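Local coordinates for protein nitrophorin Cim l NP (Cimex lectularius, PDB 2IMQ) that carries nitric oxide on a heme b group and releases it into the victim during feeding, causing vasodilation, at residues K184-Q189 with D193-F198; N173-T178 with P222-K227; T74-T79 with T120-Y125. One frame throughout, in Å; residues are numbered along the deposited sequence. Where two conformers were deposited one is given.

Interaction 1 (K184-Q189 with D193-F198); sequences KSLVDQ and DGLMAF
Leu186 and Val187, on one flank of helix 180-188, pack against Leu195 and Phe198 in an apolar contact between two consecutive short helices, out at the periphery of the molecule. Leu186 does most of the work. Its CG stands opposite the carbonyl carbon (chi1 -68°), and with chi2 extended CD1 reaches the neighbouring helix, 3.9 Å from Leu195 CA. The same methyl meets a branch of the leucine opposite, Leu186 CD1 to Leu195 CD1 being 4.0 Å, and it reaches Phe198 CE1 at 4.2 Å, coming in obliquely to the ring. Gly194 adds no side chain here, so Leu186 CD1 can lie over bare backbone, 4.0 Å from Gly194 C.

Val187 handles the inner side. Its CG2 touches Leu195 CD2 at 3.8 Å, so the two branches of Leu195 are shared out, one to Leu186 and one to Val187. Both helices belong to the long excursion between strands 165-169 and 243-248 of the DNase I-like beta-sandwich, and only three residues separate the two segments. Within that turn Asn191 accepts a hydrogen bond through OD1 from Gly194 N, while Lys221 binds the carbonyl of Val187. The Phe198 ring is met on its own account by the ring of His182, the planes nearly perpendicular.

Away from the apolar seam, the first helix carries a salt bridge one turn long: Lys184 NZ gives a 2.8 Å hydrogen bond to Asp188 OD1, which accepts through its syn lone pair. The chain after Leu195 curls back tightly, Phe198 N binding Leu195 O at 2.9 Å, and this turn carries the phenyl ring round to the Leu186 methyl.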
loop_
_atom_site.group_PDB
_atom_site.type_symbol
_atom_site.label_atom_id
_atom_site.label_comp_id
_atom_site.label_asym_id
_atom_site.label_seq_id
_atom_site.Cartn_x
_atom_site.Cartn_y
_atom_site.Cartn_z
ATOM N N LYS A 184 23.722 6.132 0.530
ATOM C CA LYS A 184 24.165 5.270 1.618
ATOM C C LYS A 184 24.808 6.063 2.761
ATOM O O LYS A 184 24.595 5.769 3.942
ATOM C CB LYS A 184 25.060 4.174 1.128
ATOM C CG LYS A 184 25.497 3.192 2.238
ATOM C CD LYS A 184 24.320 2.459 2.867
ATOM C CE LYS A 184 24.740 1.182 3.597
ATOM N NZ LYS A 184 25.883 1.436 4.454
ATOM N N SER A 185 25.556 7.102 2.417
ATOM C CA SER A 185 26.101 7.959 3.460
ATOM C C SER A 185 25.006 8.607 4.288
ATOM O O SER A 185 25.118 8.652 5.500
ATOM C CB SER A 185 26.980 9.034 2.852
ATOM O OG SER A 185 27.548 9.853 3.856
ATOM N N LEU A 186 23.936 9.114 3.662
ATOM C CA LEU A 186 22.840 9.683 4.400
ATOM C C LEU A 186 22.120 8.659 5.257
ATOM O O LEU A 186 21.759 8.944 6.385
ATOM C CB LEU A 186 21.891 10.418 3.442
ATOM C CG LEU A 186 22.438 11.679 2.796
ATOM C CD1 LEU A 186 21.545 12.207 1.725
ATOM C CD2 LEU A 186 22.586 12.836 3.810
ATOM N N VAL A 187 21.968 7.436 4.750
ATOM C CA VAL A 187 21.411 6.371 5.555
ATOM C C VAL A 187 22.289 6.151 6.804
ATOM O O VAL A 187 21.799 6.031 7.918
ATOM C CB VAL A 187 21.259 5.111 4.758
ATOM C CG1 VAL A 187 20.900 3.925 5.649
ATOM C CG2 VAL A 187 20.182 5.269 3.640
ATOM N N ASP A 188 23.596 6.055 6.602
ATOM C CA ASP A 188 24.508 5.758 7.694
ATOM C C ASP A 188 24.448 6.872 8.735
ATOM O O ASP A 188 24.646 6.630 9.938
ATOM C CB ASP A 188 25.945 5.652 7.178
ATOM C CG ASP A 188 26.204 4.416 6.378
ATOM O OD1 ASP A 188 25.362 3.455 6.346
ATOM O OD2 ASP A 188 27.295 4.315 5.757
ATOM N N GLN A 189 24.203 8.091 8.326
ATOM C CA GLN A 189 24.053 9.233 9.214
ATOM C C GLN A 189 22.667 9.372 9.794
ATOM O O GLN A 189 22.393 10.308 10.537
ATOM C CB GLN A 189 24.431 10.514 8.515
ATOM C CG GLN A 189 25.861 10.593 8.068
ATOM C CD GLN A 189 26.090 11.787 7.188
ATOM O OE1 GLN A 189 26.221 11.659 5.964
ATOM N NE2 GLN A 189 26.149 12.953 7.797
ATOM N N ASP A 193 15.443 12.795 6.406
ATOM C CA ASP A 193 14.844 13.923 5.726
ATOM C C ASP A 193 15.786 14.449 4.639
ATOM O O ASP A 193 15.345 14.904 3.588
ATOM C CB ASP A 193 14.503 15.033 6.697
ATOM C CG ASP A 193 13.420 14.703 7.634
ATOM O OD1 ASP A 193 12.664 13.740 7.408
ATOM O OD2 ASP A 193 13.255 15.405 8.675
ATOM N N GLY A 194 17.081 14.338 4.858
ATOM C CA GLY A 194 18.052 14.754 3.874
ATOM C C GLY A 194 17.994 13.874 2.661
ATOM O O GLY A 194 18.093 14.351 1.517
ATOM N N LEU A 195 17.845 12.584 2.851
ATOM C CA LEU A 195 17.734 11.649 1.730
ATOM C C LEU A 195 16.373 11.797 1.027
ATOM O O LEU A 195 16.271 11.737 -0.210
ATOM C CB LEU A 195 18.013 10.221 2.172
ATOM C CG LEU A 195 18.078 9.181 1.047
ATOM C CD1 LEU A 195 19.084 9.575 0.030
ATOM C CD2 LEU A 195 18.318 7.853 1.589
ATOM N N MET A 196 15.346 12.038 1.818
ATOM C CA MET A 196 14.004 12.276 1.303
ATOM C C MET A 196 13.939 13.485 0.404
ATOM O O MET A 196 13.054 13.600 -0.440
ATOM C CB MET A 196 12.987 12.395 2.450
ATOM C CG MET A 196 11.542 12.142 2.058
ATOM S SD MET A 196 11.410 10.390 1.506
ATOM C CE MET A 196 11.020 9.444 2.856
ATOM N N ALA A 197 14.883 14.410 0.524
ATOM C CA ALA A 197 14.961 15.547 -0.394
ATOM C C ALA A 197 15.140 15.104 -1.863
ATOM O O ALA A 197 14.720 15.797 -2.750
ATOM C CB ALA A 197 16.019 16.513 0.012
ATOM N N PHE A 198 15.692 13.918 -2.086
ATOM C CA PHE A 198 15.955 13.351 -3.427
ATOM C C PHE A 198 14.849 12.393 -3.868
ATOM O O PHE A 198 14.873 11.922 -4.998
ATOM C CB PHE A 198 17.301 12.643 -3.432
ATOM C CG PHE A 198 18.413 13.547 -3.085
ATOM C CD1 PHE A 198 18.978 13.531 -1.828
ATOM C CD2 PHE A 198 18.903 14.444 -4.014
ATOM C CE1 PHE A 198 19.986 14.396 -1.501
ATOM C CE2 PHE A 198 19.955 15.296 -3.658
ATOM C CZ PHE A 198 20.458 15.268 -2.420
#

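Interaction 2 (N173-T178 with P222-K227); sequences NVRVET and PTYKFK
Arg175 lays its guanidinium obliquely beside the ring of Tyr224, with NE 4.2 Å from Tyr224 CE2. Arg175 CZ is 5.3 Å from the ring centroid, 25° off the normal, so any cation-pi attraction is weak at best. A water also links the two: it accepts from Arg175 NE at 2.9 Å, at the edge of the guanidinium and in its plane, but its 3.4 Å hydrogen bond with Tyr224 OH is weak.

What fixes the arginine is its own segment and the chain just before it. Arg175 NH1 donates to Val174 O at 3.0 Å, fairly straight at 161°; the acceptor lies in the guanidinium plane, although the donor sits well above the carbonyl plane. NH1 also forms a salt bridge with Asp171, and Asn173 OD1 lies above one face of the group, off toward its rim. The run Gly-Asp-Leu-Asn-Val-Arg that ends at Arg175 resembles the GDxN(F/Y)R-type motif of the inositol polyphosphate 5-phosphatases, with Val174 at the usual aromatic position; this nitrophorin shares the fold of that family, and the heme is bound elsewhere.

On the side of the Tyr224 ring turned from Arg175, Lys225 CB stands 3.4 Å above the centre of the ring plane. The peptide joining Tyr224 to Lys225 is cis, and this folds the lysine back over the aromatic group. Thr242 touches both Arg175 and Tyr224.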
loop_
_atom_site.group_PDB
_atom_site.type_symbol
_atom_site.label_atom_id
_atom_site.label_comp_id
_atom_site.label_asym_id
_atom_site.label_seq_id
_atom_site.Cartn_x
_atom_site.Cartn_y
_atom_site.Cartn_z
ATOM N N ASN A 173 6.530 3.196 -7.655
ATOM C CA ASN A 173 7.613 3.350 -8.614
ATOM C C ASN A 173 8.294 4.678 -8.490
ATOM O O ASN A 173 8.854 5.209 -9.411
ATOM C CB ASN A 173 7.226 3.031 -10.076
ATOM C CG ASN A 173 8.397 2.535 -10.829
ATOM O OD1 ASN A 173 9.246 1.840 -10.256
ATOM N ND2 ASN A 173 8.465 2.877 -12.107
ATOM N N VAL A 174 8.236 5.222 -7.288
ATOM C CA VAL A 174 8.942 6.432 -6.849
ATOM C C VAL A 174 10.284 5.977 -6.196
ATOM O O VAL A 174 10.258 5.120 -5.327
ATOM C CB VAL A 174 8.086 7.237 -5.835
ATOM C CG1 VAL A 174 8.894 8.287 -5.171
ATOM C CG2 VAL A 174 6.899 7.841 -6.552
ATOM N N ARG A 175 11.359 6.616 -6.605
ATOM C CA ARG A 175 12.690 6.236 -6.118
ATOM C C ARG A 175 13.454 7.473 -5.646
ATOM O O ARG A 175 12.973 8.584 -5.753
ATOM C CB ARG A 175 13.460 5.481 -7.187
ATOM C CG ARG A 175 12.746 4.208 -7.693
ATOM C CD ARG A 175 12.751 3.150 -6.622
ATOM N NE ARG A 175 12.219 1.861 -7.018
ATOM C CZ ARG A 175 10.971 1.467 -6.797
ATOM N NH1 ARG A 175 10.084 2.292 -6.247
ATOM N NH2 ARG A 175 10.601 0.259 -7.144
ATOM N N VAL A 176 14.632 7.220 -5.095
ATOM C CA VAL A 176 15.499 8.283 -4.655
ATOM C C VAL A 176 16.452 8.605 -5.781
ATOM O O VAL A 176 17.246 7.752 -6.191
ATOM C CB VAL A 176 16.229 7.821 -3.378
ATOM C CG1 VAL A 176 17.395 8.726 -3.013
ATOM C CG2 VAL A 176 15.274 7.754 -2.173
ATOM N N GLU A 177 16.401 9.835 -6.250
ATOM C CA GLU A 177 17.149 10.272 -7.401
ATOM C C GLU A 177 18.466 10.931 -6.954
ATOM O O GLU A 177 18.642 12.129 -7.030
ATOM C CB GLU A 177 16.283 11.222 -8.216
ATOM C CG GLU A 177 16.834 11.448 -9.609
ATOM C CD GLU A 177 15.928 12.181 -10.543
ATOM O OE1 GLU A 177 14.692 12.095 -10.382
ATOM O OE2 GLU A 177 16.499 12.817 -11.478
ATOM N N THR A 178 19.397 10.104 -6.530
ATOM C CA THR A 178 20.783 10.476 -6.328
ATOM C C THR A 178 21.606 9.225 -6.478
ATOM O O THR A 178 21.101 8.122 -6.687
ATOM C CB THR A 178 20.984 11.145 -4.964
ATOM O OG1 THR A 178 22.292 11.715 -4.873
ATOM C CG2 THR A 178 20.813 10.215 -3.788
ATOM N N PRO A 222 15.445 3.565 4.009
ATOM C CA PRO A 222 14.921 3.014 2.781
ATOM C C PRO A 222 14.613 1.544 2.903
ATOM O O PRO A 222 15.372 0.790 3.516
ATOM C CB PRO A 222 16.037 3.285 1.794
ATOM C CG PRO A 222 16.586 4.605 2.298
ATOM C CD PRO A 222 16.593 4.445 3.774
ATOM N N THR A 223 13.567 1.109 2.217
ATOM C CA THR A 223 13.083 -0.266 2.319
ATOM C C THR A 223 13.563 -1.169 1.166
ATOM O O THR A 223 13.194 -2.344 1.092
ATOM C CB THR A 223 11.568 -0.270 2.348
ATOM O OG1 THR A 223 11.048 0.364 1.156
ATOM C CG2 THR A 223 11.044 0.441 3.580
ATOM N N TYR A 224 14.439 -0.662 0.330
ATOM C CA TYR A 224 14.947 -1.300 -0.827
ATOM C C TYR A 224 16.307 -0.670 -1.143
ATOM O O TYR A 224 16.520 0.491 -0.816
ATOM C CB TYR A 224 13.969 -1.091 -1.989
ATOM C CG TYR A 224 14.360 -1.435 -3.349
ATOM C CD1 TYR A 224 14.174 -2.710 -3.862
ATOM C CD2 TYR A 224 14.929 -0.475 -4.169
ATOM C CE1 TYR A 224 14.501 -3.013 -5.174
ATOM C CE2 TYR A 224 15.191 -0.742 -5.496
ATOM C CZ TYR A 224 15.018 -2.028 -5.986
ATOM O OH TYR A 224 15.347 -2.371 -7.282
ATOM N N LYS A 225 17.234 -1.372 -1.739
ATOM C CA LYS A 225 17.202 -2.781 -2.069
ATOM C C LYS A 225 18.125 -3.519 -1.135
ATOM O O LYS A 225 19.295 -3.145 -1.027
ATOM C CB LYS A 225 17.686 -2.942 -3.508
ATOM C CG LYS A 225 17.749 -4.366 -4.068
ATOM C CD LYS A 225 18.329 -4.296 -5.458
ATOM C CE LYS A 225 18.462 -5.611 -6.143
ATOM N NZ LYS A 225 19.135 -5.458 -7.506
ATOM N N PHE A 226 17.614 -4.557 -0.498
ATOM C CA PHE A 226 18.357 -5.353 0.463
ATOM C C PHE A 226 18.825 -6.650 -0.167
ATOM O O PHE A 226 18.208 -7.215 -1.084
ATOM C CB PHE A 226 17.507 -5.663 1.673
ATOM C CG PHE A 226 17.272 -4.494 2.552
ATOM C CD1 PHE A 226 16.116 -3.726 2.431
ATOM C CD2 PHE A 226 18.257 -4.095 3.447
ATOM C CE1 PHE A 226 15.944 -2.637 3.243
ATOM C CE2 PHE A 226 18.088 -3.010 4.267
ATOM C CZ PHE A 226 16.939 -2.268 4.138
ATOM N N LYS A 227 19.930 -7.150 0.365
ATOM C CA LYS A 227 20.306 -8.527 0.051
ATOM C C LYS A 227 19.363 -9.396 0.878
ATOM O O LYS A 227 19.232 -9.161 2.068
ATOM C CB LYS A 227 21.774 -8.759 0.389
ATOM C CG LYS A 227 22.721 -7.834 -0.323
ATOM C CD LYS A 227 24.153 -8.047 0.116
ATOM C CE LYS A 227 25.078 -7.242 -0.767
ATOM N NZ LYS A 227 24.993 -7.734 -2.166
HETATM O O HOH W 1 13.725 0.183 -8.771
#

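Interaction 3 (T74-T79 with T120-Y125). With HEM (protoporphyrin IX containing Fe), chain B.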
loop_
_atom_site.group_PDB
_atom_site.type_symbol
_atom_site.label_atom_id
_atom_site.label_comp_id
_atom_site.label_asym_id
_atom_site.label_seq_id
_atom_site.Cartn_x
_atom_site.Cartn_y
_atom_site.Cartn_z
ATOM N N THR A 74 -14.500 -9.464 8.390
ATOM C CA THR A 74 -15.065 -9.934 7.181
ATOM C C THR A 74 -14.135 -9.467 6.030
ATOM O O THR A 74 -13.805 -8.310 5.972
ATOM C CB THR A 74 -16.471 -9.281 7.037
ATOM O OG1 THR A 74 -17.377 -9.845 8.007
ATOM C CG2 THR A 74 -17.094 -9.586 5.709
ATOM N N LYS A 75 -13.837 -10.348 5.088
ATOM C CA LYS A 75 -13.090 -9.962 3.869
ATOM C C LYS A 75 -14.093 -9.313 2.906
ATOM O O LYS A 75 -15.024 -9.988 2.428
ATOM C CB LYS A 75 -12.428 -11.158 3.213
ATOM C CG LYS A 75 -11.793 -10.794 1.869
ATOM C CD LYS A 75 -11.162 -11.973 1.219
ATOM C CE LYS A 75 -12.181 -12.888 0.605
ATOM N NZ LYS A 75 -11.506 -14.077 0.081
ATOM N N LEU A 76 -13.994 -8.001 2.708
ATOM C CA LEU A 76 -14.847 -7.290 1.764
ATOM C C LEU A 76 -14.530 -7.686 0.343
ATOM O O LEU A 76 -15.411 -7.892 -0.482
ATOM C CB LEU A 76 -14.755 -5.791 1.967
ATOM C CG LEU A 76 -15.250 -5.276 3.299
ATOM C CD1 LEU A 76 -15.248 -3.781 3.368
ATOM C CD2 LEU A 76 -16.653 -5.821 3.616
ATOM N N LYS A 77 -13.243 -7.757 0.012
ATOM C CA LYS A 77 -12.839 -8.139 -1.322
ATOM C C LYS A 77 -11.348 -8.516 -1.352
ATOM O O LYS A 77 -10.523 -7.909 -0.670
ATOM C CB LYS A 77 -13.036 -6.962 -2.295
ATOM C CG LYS A 77 -12.915 -7.335 -3.770
ATOM C CD LYS A 77 -14.094 -8.199 -4.254
ATOM C CE LYS A 77 -13.945 -8.597 -5.757
ATOM N NZ LYS A 77 -12.624 -9.099 -6.261
ATOM N N ASN A 78 -11.020 -9.529 -2.139
ATOM C CA ASN A 78 -9.660 -9.762 -2.673
ATOM C C ASN A 78 -9.699 -9.649 -4.153
ATOM O O ASN A 78 -10.622 -10.207 -4.804
ATOM C CB ASN A 78 -9.149 -11.157 -2.302
ATOM C CG ASN A 78 -7.896 -11.557 -3.033
ATOM O OD1 ASN A 78 -7.936 -12.304 -4.017
ATOM N ND2 ASN A 78 -6.768 -10.997 -2.616
ATOM N N THR A 79 -8.711 -8.953 -4.723
ATOM C CA THR A 79 -8.614 -8.801 -6.143
ATOM C C THR A 79 -7.182 -9.094 -6.515
ATOM O O THR A 79 -6.280 -8.513 -5.922
ATOM C CB THR A 79 -8.946 -7.384 -6.563
ATOM O OG1 THR A 79 -10.250 -7.046 -6.119
ATOM C CG2 THR A 79 -8.944 -7.261 -8.073
ATOM N N THR A 120 -10.716 -0.543 -4.438
ATOM C CA THR A 120 -11.852 -1.157 -3.713
ATOM C C THR A 120 -12.410 -0.123 -2.794
ATOM O O THR A 120 -11.697 0.495 -2.001
ATOM C CB THR A 120 -11.344 -2.394 -2.946
ATOM O OG1 THR A 120 -10.982 -3.411 -3.873
ATOM C CG2 THR A 120 -12.409 -2.983 -2.021
ATOM N N SER A 121 -13.747 0.052 -2.853
ATOM C CA SER A 121 -14.427 1.067 -2.093
ATOM C C SER A 121 -15.667 0.478 -1.401
ATOM O O SER A 121 -16.258 -0.455 -1.871
ATOM C CB SER A 121 -14.903 2.221 -3.000
ATOM O OG SER A 121 -13.810 2.830 -3.682
ATOM N N PHE A 122 -16.045 1.093 -0.325
ATOM C CA PHE A 122 -17.216 0.632 0.499
ATOM C C PHE A 122 -17.603 1.695 1.473
ATOM O O PHE A 122 -16.832 2.606 1.809
ATOM C CB PHE A 122 -16.861 -0.673 1.243
ATOM C CG PHE A 122 -15.804 -0.499 2.308
ATOM C CD1 PHE A 122 -16.174 -0.249 3.603
ATOM C CD2 PHE A 122 -14.424 -0.608 2.006
ATOM C CE1 PHE A 122 -15.256 -0.063 4.579
ATOM C CE2 PHE A 122 -13.475 -0.415 3.002
ATOM C CZ PHE A 122 -13.883 -0.141 4.278
ATOM N N THR A 123 -18.851 1.601 1.939
ATOM C CA THR A 123 -19.360 2.609 2.815
ATOM C C THR A 123 -19.770 1.996 4.132
ATOM O O THR A 123 -20.458 0.981 4.164
ATOM C CB THR A 123 -20.606 3.231 2.142
ATOM O OG1 THR A 123 -20.196 4.006 1.001
ATOM C CG2 THR A 123 -21.300 4.189 3.071
ATOM N N ILE A 124 -19.348 2.625 5.222
ATOM C CA ILE A 124 -19.807 2.282 6.563
ATOM C C ILE A 124 -20.147 3.562 7.283
ATOM O O ILE A 124 -19.447 4.561 7.170
ATOM C CB ILE A 124 -18.807 1.379 7.389
ATOM C CG1 ILE A 124 -17.405 1.972 7.455
ATOM C CG2 ILE A 124 -18.754 0.024 6.763
ATOM C CD1 ILE A 124 -16.470 1.203 8.399
ATOM N N TYR A 125 -21.274 3.539 8.002
ATOM C CA TYR A 125 -21.735 4.700 8.731
ATOM C C TYR A 125 -21.872 5.915 7.822
ATOM O O TYR A 125 -21.543 7.051 8.198
ATOM C CB TYR A 125 -20.839 4.958 9.927
ATOM C CG TYR A 125 -20.667 3.748 10.820
ATOM C CD1 TYR A 125 -19.452 3.074 10.911
ATOM C CD2 TYR A 125 -21.721 3.290 11.624
ATOM C CE1 TYR A 125 -19.293 1.990 11.724
ATOM C CE2 TYR A 125 -21.568 2.188 12.451
ATOM C CZ TYR A 125 -20.363 1.544 12.515
ATOM O OH TYR A 125 -20.211 0.467 13.361
HETATM C CHA HEM B . -5.065 -14.338 -1.946
HETATM C CHB HEM B . -1.629 -11.918 0.469
HETATM C CHC HEM B . 1.731 -13.880 -2.365
HETATM C CHD HEM B . -1.618 -16.042 -4.982
HETATM C C1A HEM B . -4.456 -13.540 -1.022
HETATM C C2A HEM B . -5.098 -12.820 0.053
HETATM C C3A HEM B . -4.122 -12.126 0.690
HETATM C C4A HEM B . -2.864 -12.416 0.064
HETATM C CMA HEM B . -4.312 -11.243 1.910
HETATM C CAA HEM B . -6.598 -12.825 0.428
HETATM C CBA HEM B . -6.686 -13.898 1.547
HETATM C CGA HEM B . -8.122 -14.113 2.000
HETATM O O1A HEM B . -8.859 -14.812 1.305
HETATM O O2A HEM B . -8.514 -13.639 3.095
HETATM C C1B HEM B . -0.435 -12.260 -0.084
HETATM C C2B HEM B . 0.852 -11.795 0.373
HETATM C C3B HEM B . 1.792 -12.332 -0.396
HETATM C C4B HEM B . 1.128 -13.170 -1.361
HETATM C CMB HEM B . 0.882 -10.868 1.536
HETATM C CAB HEM B . 3.301 -12.147 -0.346
HETATM C CBB HEM B . 3.911 -11.718 0.767
HETATM C C1C HEM B . 1.173 -14.683 -3.317
HETATM C C2C HEM B . 1.850 -15.371 -4.387
HETATM C C3C HEM B . 0.907 -16.020 -5.065
HETATM C C4C HEM B . -0.373 -15.656 -4.545
HETATM C CMC HEM B . 3.364 -15.515 -4.574
HETATM C CAC HEM B . 1.121 -16.927 -6.269
HETATM C CBC HEM B . 1.689 -16.490 -7.391
HETATM C C1D HEM B . -2.839 -15.732 -4.427
HETATM C C2D HEM B . -4.103 -16.121 -5.005
HETATM C C3D HEM B . -5.154 -15.630 -4.063
HETATM C C4D HEM B . -4.456 -14.953 -3.002
HETATM C CMD HEM B . -4.324 -16.919 -6.290
HETATM C CAD HEM B . -6.663 -15.821 -4.296
HETATM C CBD HEM B . -6.930 -17.306 -4.110
HETATM C CGD HEM B . -8.399 -17.561 -3.975
HETATM O O1D HEM B . -8.760 -18.773 -3.822
HETATM O O2D HEM B . -9.171 -16.560 -4.025
HETATM N NA HEM B . -3.087 -13.299 -0.992
HETATM N NB HEM B . -0.237 -13.079 -1.161
HETATM N NC HEM B . -0.171 -14.853 -3.465
HETATM N ND HEM B . -3.098 -15.025 -3.259
HETATM FE FE HEM B . -1.636 -14.187 -2.143
HETATM O O HOH W 2 -9.823 -5.954 -3.753
#
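Leu76 has its CG opposite the carbonyl carbon (chi1 -64°), whereas Phe122 holds its CG between backbone N and carbonyl carbon (chi1 67°); together these torsions set a leucine methyl over the middle of the phenyl face. The contact is face-to-face packing of the two sheets of the beta-sandwich: strand 73-80 edges one, strand 116-124 belongs to the other, and their short axes pass 8.3 Å apart in roughly antiparallel directions. Leu76 CD1 lies 3.5 Å from the centroid of the Phe122 ring, 12° off the normal, a CH-pi contact in which the two side chains cross at about a right angle. The Phe122 ring is also met by Phe129, their planes almost parallel.

A classic beta bulge, with Leu76 and Lys77 both facing Val88, lets these two neighbours point to the opposing sheet. Lys77 CB touches Thr120 CG2 at 4.0 Å, after which the chain bends and turns its amine back to its own strand: NZ donates to Asn78 O at 2.7 Å, from above the carbonyl plane, and to Thr79 OG1. A water between the sheets, bound to Thr79 OG1 at 2.6 Å and to Thr120 OG1 at 2.8 Å, links them; Thr120 OG1 also pairs with Thr104.

The strand's other side serves the heme. Lys75 NZ donates to propionate oxygen O1A at 3.0 Å, and Asn78 ND2, itself hydrogen-bonded to Thr87, comes within 3.6 Å of heme CAA.

Interactions 1 and 2 form one neighbourhood, their centres about 11 Å apart: the helices of 184-198 are inserted between the two segments of interaction 2. Phe198 O and Glu177 N, 2.9 Å apart, probably share a hydrogen bond. Pro222 fits against the inner face of the helix pair, its CD 3.7 Å from Val187 CG2, and Val176 CG1 meets Leu195 CD1 at 3.6 Å. Interaction 3 stands on the opposite side of the chain's centre, with its centre about 38 Å from that of interaction 1 and 31 Å from that of interaction 2. It alone of the three touches the heme, whose iron is held by Cys60.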